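Local coordinates for protein nitrite oxidoreductase subunit A (Kuenenia stuttgartiensis, PDB 7B04) that belongs to the molybdopterin oxidoreductase family and holds a molybdenum atom, two MD1 groups and an iron/sulfur cluster, at residues P349-T354 with A853-P858; D355-L360 with I845-G850; H531-T536 with E849-T854. All coordinates share one frame; numbering follows the deposited sequence.

Contact 1 of 3, residues P349-T354 with A853-P858; sequences PIRNNT and ATPYLP. With MD1 (phosphoric acid 4-(2-amino-4-oxo-3,4,5,6,-tetrahydro-pteridin-6-yl)-2-hydroxy-3,4-dimercapto-but-3-en-yl ester guanylate ester), chain C.
The guanidinium of Arg351 lies between two side chains: the methyl CG2 of Thr354 sits over the centre of one face, and CE1 of Tyr856 stands over the other, shifted toward the rim. The two flat groups are not stacked, because the tyrosine presents its edge: NH1 of Arg351 lies near the ring plane, 4.2 Å from CE1 of Tyr856. One face of that ring takes CB of Pro855. At the guanidinium edge NH2 comes within 4.0 Å of Thr854 OG1, and NH2 also rests obliquely against the proline, 3.3 Å from CD of Pro855. With CG opposite the main-chain nitrogen (chi1 -176°) and a bend at chi3 (65°), the arginine reaches across to this corner.

No hydrogen bond joins the two segments, and the polar ends are held from elsewhere. NE of Arg351 bonds to the carbonyl of Met500, and NH1 forms a salt bridge with Glu849. The other carboxylate oxygen of Glu849 is modelled so close to OG1 of Thr854 that the bond there is doubtful in detail. The hydroxyl of the same Thr354 that covers the guanidinium donates to the carbonyl of Arg351 from above the carbonyl plane.

A second, looser touch is made by the amide of Asn353, with ND2 3.9 Å from CB of Ala853. The backbone of the same asparagine serves the MD1 pocket: Asn353 N donates to MD1 O6 at 2.8 Å, nearly straight at 166°. Asn352 and Ile350 also line the pocket, the latter with CG2 3.9 Å from MD1 N2.

Segment 349-354 links strand 346-347, at the edge of a parallel sheet, to helix 355-368, while 853-858 lies in the loop between strands 847-848 and 860-862. Tyr912 of strand 911-914 packs on both Arg351 and Pro855, and helix 494-501 lies against Ile350 and Thr354.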
# COMPACT_ATOMS: atom_id res chain seq x y z
N PRO B 349 20.41 13.55 5.94
CA PRO B 349 20.91 12.74 4.82
C PRO B 349 22.18 12.00 5.23
O PRO B 349 22.96 12.47 6.05
CB PRO B 349 21.20 13.77 3.72
CG PRO B 349 20.39 14.98 4.11
CD PRO B 349 20.39 14.99 5.60
N ILE B 350 22.37 10.82 4.64
CA ILE B 350 23.52 9.99 4.96
C ILE B 350 23.86 9.13 3.75
O ILE B 350 22.99 8.82 2.92
CB ILE B 350 23.24 9.11 6.21
CG1 ILE B 350 24.54 8.53 6.77
CG2 ILE B 350 22.25 8.01 5.89
CD1 ILE B 350 24.42 7.98 8.16
N ARG B 351 25.13 8.76 3.64
CA ARG B 351 25.55 7.80 2.64
C ARG B 351 25.16 6.40 3.09
O ARG B 351 25.22 6.08 4.28
CB ARG B 351 27.06 7.89 2.41
CG ARG B 351 27.60 6.99 1.31
CD ARG B 351 29.03 7.36 0.94
NE ARG B 351 29.97 7.14 2.03
CZ ARG B 351 30.63 6.01 2.23
NH1 ARG B 351 31.47 5.90 3.26
NH2 ARG B 351 30.46 4.98 1.41
N ASN B 352 24.75 5.57 2.14
CA ASN B 352 24.24 4.25 2.48
C ASN B 352 25.36 3.35 2.99
O ASN B 352 26.52 3.46 2.57
CB ASN B 352 23.54 3.63 1.27
CG ASN B 352 22.68 4.63 0.52
OD1 ASN B 352 23.18 5.63 0.00
ND2 ASN B 352 21.38 4.37 0.45
N ASN B 353 24.99 2.45 3.90
CA ASN B 353 25.89 1.47 4.49
C ASN B 353 26.96 2.13 5.36
O ASN B 353 28.09 1.65 5.44
CB ASN B 353 26.54 0.58 3.42
CG ASN B 353 26.99 -0.76 3.96
OD1 ASN B 353 26.92 -1.02 5.16
ND2 ASN B 353 27.46 -1.62 3.06
N THR B 354 26.61 3.25 6.01
CA THR B 354 27.57 3.97 6.84
C THR B 354 26.99 4.44 8.18
O THR B 354 27.56 5.36 8.79
CB THR B 354 28.14 5.21 6.12
OG1 THR B 354 27.11 6.19 5.96
CG2 THR B 354 28.71 4.84 4.76
N ALA B 853 28.74 -2.77 -1.46
CA ALA B 853 27.98 -1.52 -1.47
C ALA B 853 28.79 -0.35 -0.90
O ALA B 853 28.42 0.28 0.09
CB ALA B 853 26.67 -1.70 -0.71
N THR B 854 29.92 -0.07 -1.54
CA THR B 854 30.78 1.03 -1.11
C THR B 854 31.60 1.50 -2.29
O THR B 854 31.90 0.71 -3.19
CB THR B 854 31.70 0.59 0.04
OG1 THR B 854 32.49 1.70 0.48
CG2 THR B 854 32.63 -0.53 -0.41
N PRO B 855 31.96 2.79 -2.34
CA PRO B 855 32.90 3.25 -3.38
C PRO B 855 34.35 2.89 -3.11
O PRO B 855 35.16 2.93 -4.04
CB PRO B 855 32.71 4.78 -3.38
CG PRO B 855 31.42 5.02 -2.63
CD PRO B 855 31.35 3.92 -1.62
N TYR B 856 34.69 2.56 -1.87
CA TYR B 856 36.05 2.29 -1.41
C TYR B 856 36.28 0.78 -1.31
O TYR B 856 35.47 -0.03 -1.78
CB TYR B 856 36.32 3.04 -0.11
CG TYR B 856 35.93 4.49 -0.20
CD1 TYR B 856 34.72 4.94 0.31
CD2 TYR B 856 36.76 5.42 -0.83
CE1 TYR B 856 34.35 6.27 0.22
CE2 TYR B 856 36.39 6.75 -0.92
CZ TYR B 856 35.19 7.17 -0.40
OH TYR B 856 34.80 8.49 -0.48
N LEU B 857 37.41 0.40 -0.71
CA LEU B 857 37.79 -1.00 -0.59
C LEU B 857 36.68 -1.81 0.07
O LEU B 857 36.21 -1.44 1.16
CB LEU B 857 39.07 -1.13 0.24
CG LEU B 857 39.70 -2.53 0.28
CD1 LEU B 857 40.35 -2.86 -1.05
CD2 LEU B 857 40.69 -2.66 1.43
N PRO B 858 36.25 -2.91 -0.54
CA PRO B 858 35.17 -3.71 0.05
C PRO B 858 35.57 -4.30 1.39
O PRO B 858 36.66 -4.84 1.55
CB PRO B 858 34.94 -4.81 -1.00
CG PRO B 858 35.44 -4.22 -2.27
CD PRO B 858 36.62 -3.39 -1.88
PB MD1 C . 11.54 -1.41 6.30
O3B MD1 C . 12.63 -1.67 5.09
O1B MD1 C . 11.07 0.02 6.25
O2B MD1 C . 12.19 -1.69 7.63
O3A MD1 C . 10.26 -2.43 6.07
C10 MD1 C . 10.41 -3.82 6.24
C11 MD1 C . 9.09 -4.40 6.81
O11 MD1 C . 7.92 -3.53 6.15
C12 MD1 C . 9.06 -5.73 6.62
S12 MD1 C . 10.61 -6.67 6.79
C13 MD1 C . 7.82 -6.61 6.31
S13 MD1 C . 8.13 -8.39 6.12
C14 MD1 C . 6.48 -6.15 6.09
N15 MD1 C . 6.56 -5.30 4.73
C16 MD1 C . 5.44 -4.49 4.52
C15 MD1 C . 4.83 -4.30 3.17
O14 MD1 C . 5.29 -4.86 2.23
N17 MD1 C . 3.65 -3.41 3.03
C17 MD1 C . 3.06 -2.69 4.26
N16 MD1 C . 1.90 -1.82 4.11
N18 MD1 C . 3.68 -2.87 5.63
C20 MD1 C . 4.82 -3.73 5.79
N8 MD1 C . 5.44 -3.93 7.04
C7 MD1 C . 5.80 -5.48 7.26
PA MD1 C . 12.99 -0.58 3.90
O1A MD1 C . 13.67 -1.32 2.78
O2A MD1 C . 11.70 0.03 3.41
O5' MD1 C . 13.99 0.61 4.44
C5' MD1 C . 13.44 1.72 5.09
C4' MD1 C . 14.22 3.03 4.73
O4' MD1 C . 15.75 2.89 5.00
C1' MD1 C . 16.39 3.53 3.74
N9 MD1 C . 17.78 3.07 3.52
C4 MD1 C . 18.74 3.44 4.36
N3 MD1 C . 18.72 4.29 5.59
C2 MD1 C . 19.95 4.53 6.34
N2 MD1 C . 19.92 5.36 7.53
N1 MD1 C . 21.19 3.95 5.89
C6 MD1 C . 21.21 3.13 4.71
O6 MD1 C . 22.22 2.65 4.34
C5 MD1 C . 19.91 2.89 3.93
N7 MD1 C . 19.65 2.18 2.83
C8 MD1 C . 18.33 2.29 2.57
C2' MD1 C . 15.61 3.11 2.82
O2' MD1 C . 15.76 3.92 1.62
C3' MD1 C . 14.10 3.31 3.49
O3' MD1 C . 13.67 4.69 3.34

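Contact 2 of 3, residues D355-L360 with I845-G850; sequences DTALFL and IVHREG. With MD1 (phosphoric acid 4-(2-amino-4-oxo-3,4,5,6,-tetrahydro-pteridin-6-yl)-2-hydroxy-3,4-dimercapto-but-3-en-yl ester guanylate ester), chain C.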
# COMPACT_ATOMS: atom_id res chain seq x y z
N ASP B 355 25.89 3.86 8.67
CA ASP B 355 25.28 4.40 9.88
C ASP B 355 26.08 4.09 11.14
O ASP B 355 25.94 4.81 12.14
CB ASP B 355 23.85 3.87 10.08
CG ASP B 355 22.86 4.50 9.13
OD1 ASP B 355 21.66 4.55 9.47
OD2 ASP B 355 23.27 4.93 8.03
N THR B 356 26.90 3.03 11.13
CA THR B 356 27.70 2.73 12.31
C THR B 356 28.59 3.90 12.67
O THR B 356 28.71 4.27 13.84
CB THR B 356 28.54 1.47 12.08
OG1 THR B 356 27.69 0.37 11.76
CG2 THR B 356 29.34 1.14 13.34
N ALA B 357 29.21 4.52 11.67
CA ALA B 357 30.08 5.66 11.93
C ALA B 357 29.31 6.82 12.54
O ALA B 357 29.80 7.47 13.48
CB ALA B 357 30.77 6.10 10.63
N LEU B 358 28.10 7.08 12.05
CA LEU B 358 27.32 8.22 12.55
C LEU B 358 27.06 8.10 14.04
O LEU B 358 27.28 9.06 14.80
CB LEU B 358 26.00 8.32 11.78
CG LEU B 358 25.05 9.43 12.24
CD1 LEU B 358 25.66 10.80 12.01
CD2 LEU B 358 23.70 9.31 11.55
N PHE B 359 26.60 6.94 14.49
CA PHE B 359 26.31 6.76 15.91
C PHE B 359 27.57 6.60 16.74
O PHE B 359 27.54 6.86 17.95
CB PHE B 359 25.38 5.56 16.10
CG PHE B 359 23.97 5.81 15.67
CD1 PHE B 359 23.06 6.38 16.54
CD2 PHE B 359 23.56 5.51 14.38
CE1 PHE B 359 21.76 6.63 16.14
CE2 PHE B 359 22.26 5.76 13.98
CZ PHE B 359 21.36 6.32 14.86
N LEU B 360 28.68 6.18 16.13
CA LEU B 360 29.96 6.22 16.83
C LEU B 360 30.40 7.66 17.06
O LEU B 360 30.92 8.00 18.13
CB LEU B 360 31.02 5.46 16.04
CG LEU B 360 30.94 3.93 16.04
CD1 LEU B 360 31.93 3.34 15.04
CD2 LEU B 360 31.19 3.38 17.43
N ILE B 845 32.71 -2.10 18.41
CA ILE B 845 31.71 -1.58 17.49
C ILE B 845 32.44 -0.62 16.55
O ILE B 845 32.71 0.53 16.91
CB ILE B 845 30.54 -0.91 18.22
CG1 ILE B 845 29.80 -1.94 19.07
CG2 ILE B 845 29.59 -0.27 17.22
CD1 ILE B 845 28.80 -1.33 20.02
N VAL B 846 32.77 -1.10 15.36
CA VAL B 846 33.57 -0.35 14.40
C VAL B 846 32.75 -0.18 13.12
O VAL B 846 31.85 -0.98 12.83
CB VAL B 846 34.91 -1.06 14.12
CG1 VAL B 846 34.68 -2.37 13.37
CG2 VAL B 846 35.88 -0.15 13.37
N HIS B 847 33.07 0.87 12.37
CA HIS B 847 32.47 1.06 11.05
C HIS B 847 33.26 0.29 10.01
O HIS B 847 34.50 0.34 9.99
CB HIS B 847 32.42 2.54 10.68
CG HIS B 847 31.94 2.79 9.28
ND1 HIS B 847 32.78 2.80 8.19
CD2 HIS B 847 30.69 3.00 8.80
CE1 HIS B 847 32.07 3.03 7.10
NE2 HIS B 847 30.80 3.16 7.44
N ARG B 848 32.55 -0.43 9.15
CA ARG B 848 33.18 -1.19 8.08
C ARG B 848 32.41 -0.95 6.79
O ARG B 848 31.18 -0.86 6.79
CB ARG B 848 33.21 -2.69 8.39
CG ARG B 848 34.06 -3.06 9.59
CD ARG B 848 34.13 -4.57 9.77
NE ARG B 848 34.86 -5.22 8.68
CZ ARG B 848 35.04 -6.53 8.58
NH1 ARG B 848 35.71 -7.03 7.55
NH2 ARG B 848 34.55 -7.34 9.50
N GLU B 849 33.15 -0.86 5.68
CA GLU B 849 32.53 -0.69 4.38
C GLU B 849 31.98 -2.02 3.90
O GLU B 849 32.40 -3.09 4.33
CB GLU B 849 33.54 -0.14 3.37
CG GLU B 849 34.06 1.26 3.68
CD GLU B 849 32.99 2.33 3.56
OE1 GLU B 849 32.05 2.16 2.76
OE2 GLU B 849 33.10 3.35 4.28
N GLY B 850 30.97 -1.95 3.03
CA GLY B 850 30.36 -3.15 2.52
C GLY B 850 31.26 -3.92 1.58
O GLY B 850 32.12 -3.35 0.90
PB MD1 C . 11.54 -1.41 6.30
O3B MD1 C . 12.63 -1.67 5.09
O1B MD1 C . 11.07 0.02 6.25
O2B MD1 C . 12.19 -1.69 7.63
O3A MD1 C . 10.26 -2.43 6.07
C10 MD1 C . 10.41 -3.82 6.24
C11 MD1 C . 9.09 -4.40 6.81
O11 MD1 C . 7.92 -3.53 6.15
C12 MD1 C . 9.06 -5.73 6.62
S12 MD1 C . 10.61 -6.67 6.79
C13 MD1 C . 7.82 -6.61 6.31
S13 MD1 C . 8.13 -8.39 6.12
C14 MD1 C . 6.48 -6.15 6.09
N15 MD1 C . 6.56 -5.30 4.73
C16 MD1 C . 5.44 -4.49 4.52
C15 MD1 C . 4.83 -4.30 3.17
O14 MD1 C . 5.29 -4.86 2.23
N17 MD1 C . 3.65 -3.41 3.03
C17 MD1 C . 3.06 -2.69 4.26
N16 MD1 C . 1.90 -1.82 4.11
N18 MD1 C . 3.68 -2.87 5.63
C20 MD1 C . 4.82 -3.73 5.79
N8 MD1 C . 5.44 -3.93 7.04
C7 MD1 C . 5.80 -5.48 7.26
PA MD1 C . 12.99 -0.58 3.90
O1A MD1 C . 13.67 -1.32 2.78
O2A MD1 C . 11.70 0.03 3.41
O5' MD1 C . 13.99 0.61 4.44
C5' MD1 C . 13.44 1.72 5.09
C4' MD1 C . 14.22 3.03 4.73
O4' MD1 C . 15.75 2.89 5.00
C1' MD1 C . 16.39 3.53 3.74
N9 MD1 C . 17.78 3.07 3.52
C4 MD1 C . 18.74 3.44 4.36
N3 MD1 C . 18.72 4.29 5.59
C2 MD1 C . 19.95 4.53 6.34
N2 MD1 C . 19.92 5.36 7.53
N1 MD1 C . 21.19 3.95 5.89
C6 MD1 C . 21.21 3.13 4.71
O6 MD1 C . 22.22 2.65 4.34
C5 MD1 C . 19.91 2.89 3.93
N7 MD1 C . 19.65 2.18 2.83
C8 MD1 C . 18.33 2.29 2.57
C2' MD1 C . 15.61 3.11 2.82
O2' MD1 C . 15.76 3.92 1.62
C3' MD1 C . 14.10 3.31 3.49
O3' MD1 C . 13.67 4.69 3.34
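Just ahead of Thr356, which packs on His847, OD1 of Asp355 accepts a hydrogen bond from MD1 N2 at 2.7 Å and a weak one from the hydroxyl of Tyr542. The other oxygen, OD2, takes MD1 N1 at 3.1 Å, with a weak bond from N2 besides. The carboxylate thus meets two neighbouring donors of the guanine at once, which fixes its rotation and reads the base by its N1-N2 side.

Between the segments there is no hydrogen bond; methyl groups and the imidazole make most of the contact. Thr356 turns its methyl to the incoming chain, with CG2 3.3 Å from Val846 O, and its CB stands at the edge of the His847 ring. A chi1 of 175° extends the His847 ring away from its own main-chain nitrogen and lays CD2 3.6 Å from Ala357 CB. One turn further on, both methyls of Leu360 rest on the same carbonyl oxygen, CD2 3.3 Å and CD1 3.5 Å from Ile845 O. CD2 of Leu360 also packs on CG2 of Ile845 at 4.0 Å.

Polar backbone atoms in this buried interface find partners outside it, Ile845 O with His488 and His847 N with the hydroxyl of Tyr492.

Within the fold, the first turns of helix 355-368 lie against the short, weakly bonded strand at about 847-848, outermost in its sheet within this chain and paired with 860-862. Helix 535-541 covers Asp355 and Thr356, helix 494-501 meets Ala357 and Leu358, and Leu544 of helix 544-548 closes over Leu360 and Ile845.

Contact 3 of 3, residues H531-T536 with E849-T854; sequences HYFHAT and EGPEAT. With MD1 (phosphoric acid 4-(2-amino-4-oxo-3,4,5,6,-tetrahydro-pteridin-6-yl)-2-hydroxy-3,4-dimercapto-but-3-en-yl ester guanylate ester), chain C.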
# COMPACT_ATOMS: atom_id res chain seq x y z
N HIS B 531 19.43 -4.75 5.82
CA HIS B 531 19.69 -5.42 4.55
C HIS B 531 21.03 -5.03 3.95
O HIS B 531 21.22 -5.12 2.73
CB HIS B 531 18.55 -5.15 3.57
CG HIS B 531 17.31 -5.94 3.85
ND1 HIS B 531 16.13 -5.74 3.17
CD2 HIS B 531 17.08 -6.95 4.72
CE1 HIS B 531 15.22 -6.59 3.62
NE2 HIS B 531 15.76 -7.33 4.56
N TYR B 532 21.98 -4.61 4.78
CA TYR B 532 23.37 -4.43 4.39
C TYR B 532 24.25 -5.37 5.20
O TYR B 532 23.88 -5.81 6.29
CB TYR B 532 23.83 -2.98 4.59
CG TYR B 532 23.18 -2.00 3.63
CD1 TYR B 532 23.62 -1.89 2.31
CD2 TYR B 532 22.14 -1.19 4.04
CE1 TYR B 532 23.04 -1.00 1.43
CE2 TYR B 532 21.55 -0.29 3.17
CZ TYR B 532 22.00 -0.20 1.87
OH TYR B 532 21.40 0.69 1.01
N PHE B 533 25.43 -5.67 4.64
CA PHE B 533 26.28 -6.73 5.17
C PHE B 533 26.61 -6.50 6.64
O PHE B 533 26.50 -7.41 7.47
CB PHE B 533 27.56 -6.83 4.35
CG PHE B 533 28.43 -7.99 4.72
CD1 PHE B 533 28.18 -9.25 4.20
CD2 PHE B 533 29.51 -7.82 5.58
CE1 PHE B 533 28.99 -10.33 4.54
CE2 PHE B 533 30.31 -8.89 5.91
CZ PHE B 533 30.06 -10.14 5.40
N HIS B 534 27.00 -5.28 6.99
CA HIS B 534 27.46 -4.99 8.34
C HIS B 534 26.33 -4.50 9.23
O HIS B 534 26.51 -3.66 10.12
CB HIS B 534 28.60 -3.97 8.29
CG HIS B 534 29.84 -4.51 7.63
ND1 HIS B 534 30.65 -5.44 8.24
CD2 HIS B 534 30.38 -4.26 6.42
CE1 HIS B 534 31.65 -5.74 7.43
NE2 HIS B 534 31.51 -5.03 6.32
N ALA B 535 25.12 -5.00 8.96
CA ALA B 535 23.98 -4.71 9.83
C ALA B 535 24.28 -5.09 11.28
O ALA B 535 23.88 -4.38 12.21
CB ALA B 535 22.73 -5.44 9.31
N THR B 536 25.00 -6.20 11.47
CA THR B 536 25.38 -6.64 12.81
C THR B 536 26.08 -5.53 13.59
O THR B 536 25.75 -5.26 14.75
CB THR B 536 26.31 -7.86 12.72
OG1 THR B 536 25.68 -8.89 11.95
CG2 THR B 536 26.62 -8.41 14.11
N GLU B 849 33.15 -0.86 5.68
CA GLU B 849 32.53 -0.69 4.38
C GLU B 849 31.98 -2.02 3.90
O GLU B 849 32.40 -3.09 4.33
CB GLU B 849 33.54 -0.14 3.37
CG GLU B 849 34.06 1.26 3.68
CD GLU B 849 32.99 2.33 3.56
OE1 GLU B 849 32.05 2.16 2.76
OE2 GLU B 849 33.10 3.35 4.28
N GLY B 850 30.97 -1.95 3.03
CA GLY B 850 30.36 -3.15 2.52
C GLY B 850 31.26 -3.92 1.58
O GLY B 850 32.12 -3.35 0.90
N PRO B 851 31.07 -5.24 1.52
CA PRO B 851 31.83 -6.05 0.55
C PRO B 851 31.49 -5.72 -0.89
O PRO B 851 32.27 -6.07 -1.78
CB PRO B 851 31.44 -7.49 0.91
CG PRO B 851 30.90 -7.41 2.29
CD PRO B 851 30.25 -6.07 2.40
N GLU B 852 30.33 -5.13 -1.15
CA GLU B 852 30.05 -4.61 -2.48
C GLU B 852 29.45 -3.21 -2.50
O GLU B 852 29.72 -2.48 -3.45
CB GLU B 852 29.10 -5.57 -3.22
CG GLU B 852 28.85 -5.22 -4.66
CD GLU B 852 28.22 -6.35 -5.42
OE1 GLU B 852 28.01 -7.42 -4.82
OE2 GLU B 852 27.93 -6.19 -6.63
N ALA B 853 28.74 -2.77 -1.46
CA ALA B 853 27.98 -1.52 -1.47
C ALA B 853 28.79 -0.35 -0.90
O ALA B 853 28.42 0.28 0.09
CB ALA B 853 26.67 -1.70 -0.71
N THR B 854 29.92 -0.07 -1.54
CA THR B 854 30.78 1.03 -1.11
C THR B 854 31.60 1.50 -2.29
O THR B 854 31.90 0.71 -3.19
CB THR B 854 31.70 0.59 0.04
OG1 THR B 854 32.49 1.70 0.48
CG2 THR B 854 32.63 -0.53 -0.41
PB MD1 C . 11.54 -1.41 6.30
O3B MD1 C . 12.63 -1.67 5.09
O1B MD1 C . 11.07 0.02 6.25
O2B MD1 C . 12.19 -1.69 7.63
O3A MD1 C . 10.26 -2.43 6.07
C10 MD1 C . 10.41 -3.82 6.24
C11 MD1 C . 9.09 -4.40 6.81
O11 MD1 C . 7.92 -3.53 6.15
C12 MD1 C . 9.06 -5.73 6.62
S12 MD1 C . 10.61 -6.67 6.79
C13 MD1 C . 7.82 -6.61 6.31
S13 MD1 C . 8.13 -8.39 6.12
C14 MD1 C . 6.48 -6.15 6.09
N15 MD1 C . 6.56 -5.30 4.73
C16 MD1 C . 5.44 -4.49 4.52
C15 MD1 C . 4.83 -4.30 3.17
O14 MD1 C . 5.29 -4.86 2.23
N17 MD1 C . 3.65 -3.41 3.03
C17 MD1 C . 3.06 -2.69 4.26
N16 MD1 C . 1.90 -1.82 4.11
N18 MD1 C . 3.68 -2.87 5.63
C20 MD1 C . 4.82 -3.73 5.79
N8 MD1 C . 5.44 -3.93 7.04
C7 MD1 C . 5.80 -5.48 7.26
PA MD1 C . 12.99 -0.58 3.90
O1A MD1 C . 13.67 -1.32 2.78
O2A MD1 C . 11.70 0.03 3.41
O5' MD1 C . 13.99 0.61 4.44
C5' MD1 C . 13.44 1.72 5.09
C4' MD1 C . 14.22 3.03 4.73
O4' MD1 C . 15.75 2.89 5.00
C1' MD1 C . 16.39 3.53 3.74
N9 MD1 C . 17.78 3.07 3.52
C4 MD1 C . 18.74 3.44 4.36
N3 MD1 C . 18.72 4.29 5.59
C2 MD1 C . 19.95 4.53 6.34
N2 MD1 C . 19.92 5.36 7.53
N1 MD1 C . 21.19 3.95 5.89
C6 MD1 C . 21.21 3.13 4.71
O6 MD1 C . 22.22 2.65 4.34
C5 MD1 C . 19.91 2.89 3.93
N7 MD1 C . 19.65 2.18 2.83
C8 MD1 C . 18.33 2.29 2.57
C2' MD1 C . 15.61 3.11 2.82
O2' MD1 C . 15.76 3.92 1.62
C3' MD1 C . 14.10 3.31 3.49
O3' MD1 C . 13.67 4.69 3.34
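A type I beta turn from Tyr532 to Ala535 leads into helix 535-541 and presses Phe533 and His534 on the loop that follows strand 847-848, with Pro851 and Glu849 as the receiving residues. The proline stands over one face of the phenyl ring in a CH-pi contact: CG of Pro851 lies 3.6 Å from the centroid of the Phe533 ring, 17° off its normal. Next to it, Pro851 CD meets Phe533 CB at 3.4 Å, and the two side chains run nearly perpendicular to each other. The extended first torsion of Phe533 (chi1 -173°) turns a face of the ring to this proline.

Phe533 and His534 also brace each other, since CD2 of Phe533 sits above the centre of the His534 ring while CD2 of His534 lies in plane at the phenyl edge. The imidazole directs its own edge to the loop, where NE2 of His534 comes to 2.9 Å from Glu849 O; the same nitrogen has a weak hydrogen bond with Asn859.

The turn is closed by the backbone bond from Ala535 N to Tyr532 O, and its first residue belongs to the MD1 pocket. Tyr532 OH donates to MD1 N7 at 2.9 Å, and the ring approaches edge-on with N7 in its plane. By its other flank the tyrosine reaches from the guanine to the loop, CE1 of Tyr532 lying 4.3 Å from CB of Ala853.

Ala853 is the centre of an inverse gamma turn, and the main-chain nitrogens of Glu852 and Ala853 both bond to the carboxylate oxygen OE2 of Glu1100. Just before the beta turn, His531, which touches the other MD1, shares a backbone hydrogen bond with Lys1099.

From the N terminus, the chain leaves strand 346-347, runs through 349-354 into helix 355-368, and returns nearly 500 residues later. Contact 2 closes the loop between that helix and strand 847-848, and contact 1 the slightly longer one from 349-354 to the loop beyond the strand, so contact 2 nests within contact 1. Contact 3 starts part-way along this loop, at 531-536, and ends at 849-854; it crosses contact 2, sharing Glu849-Gly850, and lies within the span of contact 1, sharing Ala853-Thr854. All three converge on one late stretch, 845-858, tying it to loops and a helix around the parallel sheet, where each contact touches MD1.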